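Local coordinates for kelch repeat and BTB domain-containing protein A55 (Vaccinia virus WR, PDB 6I2M) that probably acts as a substrate-specific adapter of CUL3-containing E3 ubiquitin ligases, its BTB domain engaging CUL3 so that host proteins are ubiquitinated and degraded, at residues P83-L95 with S105-N117. Residues are numbered along the deposited sequence; the frame is centred on the assembly and turned at random.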
loop_
_atom_site.group_PDB
_atom_site.type_symbol
_atom_site.label_atom_id
_atom_site.label_comp_id
_atom_site.label_asym_id
_atom_site.label_seq_id
_atom_site.Cartn_x
_atom_site.Cartn_y
_atom_site.Cartn_z
ATOM N N PRO A 83 -2.771 -12.154 -2.254
ATOM C CA PRO A 83 -1.622 -12.797 -2.920
ATOM C C PRO A 83 -2.057 -13.752 -4.031
ATOM O O PRO A 83 -3.121 -14.368 -3.933
ATOM C CB PRO A 83 -0.904 -13.541 -1.781
ATOM C CG PRO A 83 -1.660 -13.212 -0.519
ATOM C CD PRO A 83 -3.021 -12.764 -0.933
ATOM N N LEU A 84 -1.234 -13.867 -5.088
ATOM C CA LEU A 84 -1.516 -14.708 -6.251
ATOM C C LEU A 84 -1.370 -16.205 -5.956
ATOM O O LEU A 84 -0.285 -16.664 -5.590
ATOM C CB LEU A 84 -0.633 -14.282 -7.441
ATOM C CG LEU A 84 -1.216 -14.453 -8.850
ATOM C CD1 LEU A 84 -2.361 -13.474 -9.110
ATOM C CD2 LEU A 84 -0.147 -14.229 -9.899
ATOM N N SER A 85 -2.480 -16.958 -6.104
ATOM C CA SER A 85 -2.530 -18.407 -5.886
ATOM C C SER A 85 -2.094 -19.124 -7.174
ATOM O O SER A 85 -2.926 -19.615 -7.944
ATOM C CB SER A 85 -3.927 -18.837 -5.442
ATOM O OG SER A 85 -4.315 -18.179 -4.247
ATOM N N LEU A 86 -0.773 -19.141 -7.410
ATOM C CA LEU A 86 -0.129 -19.712 -8.596
ATOM C C LEU A 86 -0.216 -21.240 -8.665
ATOM O O LEU A 86 0.133 -21.925 -7.701
ATOM C CB LEU A 86 1.345 -19.267 -8.676
ATOM C CG LEU A 86 1.621 -17.762 -8.649
ATOM C CD1 LEU A 86 2.619 -17.414 -7.562
ATOM C CD2 LEU A 86 2.125 -17.277 -9.986
ATOM N N THR A 87 -0.677 -21.764 -9.819
ATOM C CA THR A 87 -0.781 -23.197 -10.140
ATOM C C THR A 87 -0.325 -23.420 -11.585
ATOM O O THR A 87 -0.556 -22.557 -12.432
ATOM C CB THR A 87 -2.192 -23.766 -9.889
ATOM O OG1 THR A 87 -3.177 -22.932 -10.497
ATOM C CG2 THR A 87 -2.501 -23.965 -8.412
ATOM N N ASN A 88 0.301 -24.583 -11.865
ATOM C CA ASN A 88 0.850 -24.985 -13.170
ATOM C C ASN A 88 -0.083 -24.761 -14.379
ATOM O O ASN A 88 0.411 -24.526 -15.485
ATOM C CB ASN A 88 1.313 -26.449 -13.122
ATOM C CG ASN A 88 2.096 -26.910 -14.330
ATOM O OD1 ASN A 88 3.157 -26.371 -14.666
ATOM N ND2 ASN A 88 1.590 -27.930 -15.008
ATOM N N ASP A 89 -1.411 -24.825 -14.170
ATOM C CA ASP A 89 -2.403 -24.660 -15.233
ATOM C C ASP A 89 -2.757 -23.202 -15.561
ATOM O O ASP A 89 -2.943 -22.890 -16.739
ATOM C CB ASP A 89 -3.675 -25.469 -14.926
ATOM C CG ASP A 89 -3.446 -26.966 -14.839
ATOM O OD1 ASP A 89 -3.182 -27.589 -15.892
ATOM O OD2 ASP A 89 -3.536 -27.517 -13.721
ATOM N N ASN A 90 -2.861 -22.317 -14.543
ATOM C CA ASN A 90 -3.237 -20.914 -14.762
ATOM C C ASN A 90 -2.057 -19.959 -15.028
ATOM O O ASN A 90 -2.269 -18.930 -15.676
ATOM C CB ASN A 90 -4.124 -20.374 -13.624
ATOM C CG ASN A 90 -3.534 -20.348 -12.227
ATOM O OD1 ASN A 90 -2.323 -20.215 -12.012
ATOM N ND2 ASN A 90 -4.401 -20.433 -11.231
ATOM N N VAL A 91 -0.832 -20.291 -14.547
ATOM C CA VAL A 91 0.390 -19.467 -14.696
ATOM C C VAL A 91 0.724 -19.123 -16.159
ATOM O O VAL A 91 1.295 -18.061 -16.419
ATOM C CB VAL A 91 1.635 -20.044 -13.966
ATOM C CG1 VAL A 91 1.485 -19.932 -12.455
ATOM C CG2 VAL A 91 1.945 -21.481 -14.390
ATOM N N LYS A 92 0.365 -20.021 -17.094
ATOM C CA LYS A 92 0.560 -19.881 -18.536
ATOM C C LYS A 92 -0.234 -18.675 -19.064
ATOM O O LYS A 92 0.285 -17.904 -19.874
ATOM C CB LYS A 92 0.103 -21.175 -19.233
ATOM C CG LYS A 92 0.635 -21.371 -20.644
ATOM C CD LYS A 92 0.118 -22.671 -21.246
ATOM C CE LYS A 92 0.596 -22.876 -22.661
ATOM N NZ LYS A 92 0.078 -24.142 -23.241
ATOM N N TYR A 93 -1.475 -18.498 -18.573
ATOM C CA TYR A 93 -2.374 -17.419 -18.989
ATOM C C TYR A 93 -2.198 -16.127 -18.182
ATOM O O TYR A 93 -2.436 -15.050 -18.730
ATOM C CB TYR A 93 -3.839 -17.892 -18.987
ATOM C CG TYR A 93 -4.064 -19.164 -19.780
ATOM C CD1 TYR A 93 -4.175 -19.134 -21.168
ATOM C CD2 TYR A 93 -4.152 -20.398 -19.144
ATOM C CE1 TYR A 93 -4.368 -20.303 -21.903
ATOM C CE2 TYR A 93 -4.345 -21.574 -19.869
ATOM C CZ TYR A 93 -4.454 -21.521 -21.249
ATOM O OH TYR A 93 -4.648 -22.677 -21.968
ATOM N N ILE A 94 -1.774 -16.226 -16.900
ATOM C CA ILE A 94 -1.549 -15.059 -16.030
ATOM C C ILE A 94 -0.319 -14.260 -16.510
ATOM O O ILE A 94 -0.365 -13.029 -16.512
ATOM C CB ILE A 94 -1.511 -15.424 -14.509
ATOM C CG1 ILE A 94 -2.846 -16.076 -14.068
ATOM C CG2 ILE A 94 -1.208 -14.187 -13.632
ATOM C CD1 ILE A 94 -2.799 -16.872 -12.759
ATOM N N LEU A 95 0.743 -14.958 -16.966
ATOM C CA LEU A 95 1.964 -14.336 -17.485
ATOM C C LEU A 95 1.707 -13.546 -18.780
ATOM O O LEU A 95 2.228 -12.438 -18.917
ATOM C CB LEU A 95 3.082 -15.386 -17.676
ATOM C CG LEU A 95 4.443 -14.892 -18.202
ATOM C CD1 LEU A 95 5.206 -14.109 -17.146
ATOM C CD2 LEU A 95 5.286 -16.044 -18.680
ATOM N N SER A 105 5.545 -6.422 -10.997
ATOM C CA SER A 105 5.347 -7.193 -9.769
ATOM C C SER A 105 4.800 -8.599 -10.040
ATOM O O SER A 105 5.157 -9.540 -9.330
ATOM C CB SER A 105 4.409 -6.442 -8.832
ATOM O OG SER A 105 4.967 -5.200 -8.434
ATOM N N ALA A 106 3.939 -8.732 -11.063
ATOM C CA ALA A 106 3.312 -9.994 -11.450
ATOM C C ALA A 106 4.101 -10.776 -12.498
ATOM O O ALA A 106 4.058 -12.007 -12.476
ATOM C CB ALA A 106 1.900 -9.744 -11.934
ATOM N N ILE A 107 4.811 -10.076 -13.414
ATOM C CA ILE A 107 5.615 -10.714 -14.463
ATOM C C ILE A 107 6.803 -11.480 -13.846
ATOM O O ILE A 107 7.155 -12.547 -14.346
ATOM C CB ILE A 107 6.023 -9.733 -15.609
ATOM C CG1 ILE A 107 6.369 -10.493 -16.912
ATOM C CG2 ILE A 107 7.137 -8.750 -15.193
ATOM C CD1 ILE A 107 6.297 -9.667 -18.213
ATOM N N THR A 108 7.375 -10.959 -12.738
ATOM C CA THR A 108 8.494 -11.588 -12.028
ATOM C C THR A 108 8.028 -12.806 -11.226
ATOM O O THR A 108 8.656 -13.860 -11.327
ATOM C CB THR A 108 9.285 -10.570 -11.186
ATOM O OG1 THR A 108 8.391 -9.848 -10.339
ATOM C CG2 THR A 108 10.105 -9.606 -12.040
ATOM N N GLU A 109 6.917 -12.672 -10.462
ATOM C CA GLU A 109 6.334 -13.745 -9.644
ATOM C C GLU A 109 5.909 -14.960 -10.486
ATOM O O GLU A 109 6.057 -16.096 -10.030
ATOM C CB GLU A 109 5.161 -13.216 -8.796
ATOM C CG GLU A 109 4.839 -14.080 -7.587
ATOM C CD GLU A 109 3.834 -13.490 -6.617
ATOM O OE1 GLU A 109 2.693 -14.002 -6.557
ATOM O OE2 GLU A 109 4.191 -12.520 -5.909
ATOM N N CYS A 110 5.404 -14.718 -11.714
ATOM C CA CYS A 110 4.986 -15.767 -12.645
ATOM C C CYS A 110 6.188 -16.469 -13.268
ATOM O O CYS A 110 6.202 -17.698 -13.313
ATOM C CB CYS A 110 4.040 -15.219 -13.710
ATOM S SG CYS A 110 2.372 -14.862 -13.105
ATOM N N GLU A 111 7.196 -15.693 -13.735
ATOM C CA GLU A 111 8.430 -16.214 -14.337
ATOM C C GLU A 111 9.219 -17.067 -13.343
ATOM O O GLU A 111 9.682 -18.146 -13.713
ATOM C CB GLU A 111 9.312 -15.081 -14.885
ATOM C CG GLU A 111 8.905 -14.592 -16.265
ATOM C CD GLU A 111 9.862 -13.627 -16.942
ATOM O OE1 GLU A 111 10.449 -12.767 -16.246
ATOM O OE2 GLU A 111 10.013 -13.727 -18.181
ATOM N N ASN A 112 9.335 -16.599 -12.078
ATOM C CA ASN A 112 10.034 -17.305 -11.000
ATOM C C ASN A 112 9.373 -18.641 -10.662
ATOM O O ASN A 112 10.082 -19.602 -10.372
ATOM C CB ASN A 112 10.160 -16.429 -9.748
ATOM C CG ASN A 112 11.112 -15.258 -9.870
ATOM O OD1 ASN A 112 11.914 -15.145 -10.808
ATOM N ND2 ASN A 112 11.046 -14.353 -8.907
ATOM N N TYR A 113 8.024 -18.702 -10.719
ATOM C CA TYR A 113 7.235 -19.913 -10.458
ATOM C C TYR A 113 7.434 -20.935 -11.585
ATOM O O TYR A 113 7.540 -22.130 -11.305
ATOM C CB TYR A 113 5.743 -19.564 -10.295
ATOM C CG TYR A 113 4.871 -20.725 -9.860
ATOM C CD1 TYR A 113 4.248 -21.546 -10.797
ATOM C CD2 TYR A 113 4.640 -20.982 -8.511
ATOM C CE1 TYR A 113 3.436 -22.608 -10.404
ATOM C CE2 TYR A 113 3.827 -22.042 -8.106
ATOM C CZ TYR A 113 3.228 -22.853 -9.057
ATOM O OH TYR A 113 2.428 -23.900 -8.665
ATOM N N ILE A 114 7.466 -20.461 -12.850
ATOM C CA ILE A 114 7.656 -21.282 -14.050
ATOM C C ILE A 114 9.068 -21.895 -14.063
ATOM O O ILE A 114 9.195 -23.098 -14.285
ATOM C CB ILE A 114 7.286 -20.496 -15.351
ATOM C CG1 ILE A 114 5.755 -20.256 -15.428
ATOM C CG2 ILE A 114 7.790 -21.203 -16.627
ATOM C CD1 ILE A 114 5.297 -19.063 -16.292
ATOM N N LEU A 115 10.106 -21.078 -13.781
ATOM C CA LEU A 115 11.511 -21.509 -13.731
ATOM C C LEU A 115 11.785 -22.504 -12.590
ATOM O O LEU A 115 12.587 -23.423 -12.765
ATOM C CB LEU A 115 12.456 -20.297 -13.616
ATOM C CG LEU A 115 12.592 -19.399 -14.849
ATOM C CD1 LEU A 115 12.976 -17.986 -14.452
ATOM C CD2 LEU A 115 13.606 -19.954 -15.832
ATOM N N LYS A 116 11.119 -22.313 -11.430
ATOM C CA LYS A 116 11.241 -23.160 -10.237
ATOM C C LYS A 116 10.571 -24.523 -10.459
ATOM O O LYS A 116 11.173 -25.554 -10.152
ATOM C CB LYS A 116 10.632 -22.442 -9.012
ATOM C CG LYS A 116 10.666 -23.220 -7.700
ATOM C CD LYS A 116 9.742 -22.588 -6.670
ATOM C CE LYS A 116 9.564 -23.450 -5.445
ATOM N NZ LYS A 116 8.598 -22.850 -4.488
ATOM N N ASN A 117 9.328 -24.520 -10.981
ATOM C CA ASN A 117 8.534 -25.728 -11.228
ATOM C C ASN A 117 8.678 -26.279 -12.663
ATOM O O ASN A 117 7.787 -26.991 -13.136
ATOM C CB ASN A 117 7.063 -25.483 -10.857
ATOM C CG ASN A 117 6.845 -25.157 -9.400
ATOM O OD1 ASN A 117 6.790 -26.042 -8.541
ATOM N ND2 ASN A 117 6.713 -23.877 -9.092
#
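In the BTB domain of A55 a near-antiparallel helical hairpin carries the loop before helix 91-101 packed on the flank of helix 104-116: L86, in that loop, lies against Y113, and the axes of segments 91-95 and 105-116 approach to 9.6 Å, at 150°. With its CG anti to the backbone N (chi1 -173°), Y113 reaches across to this loop. L86 CB sits over one face of the ring, 3.8 Å from its centroid, a CH-pi contact, while N117 ND2 lies over the opposite face and donates to Y113 O (2.9 Å). The V91 side chain crosses that of Y113 at about a right angle, bringing CG1 to 3.6 Å from Y113 CD1. Deeper in the seam C110 SG packs against I94 CG2 (3.7 Å) and L86 CD2. E109 OE1 rests against the apolar L84 CB and L86 CD1; its OE2 is hydrogen-bonded to Y78 and to the N-terminal amine of M1 of the second subunit, so this edge borders the subunit interface. Toward the hairpin's closed end L95 is a knob in the hole formed by I107, C110, E111 and I114, with CD1 3.8 Å from C110 CB and CD2 3.8 Å from I114 CD1.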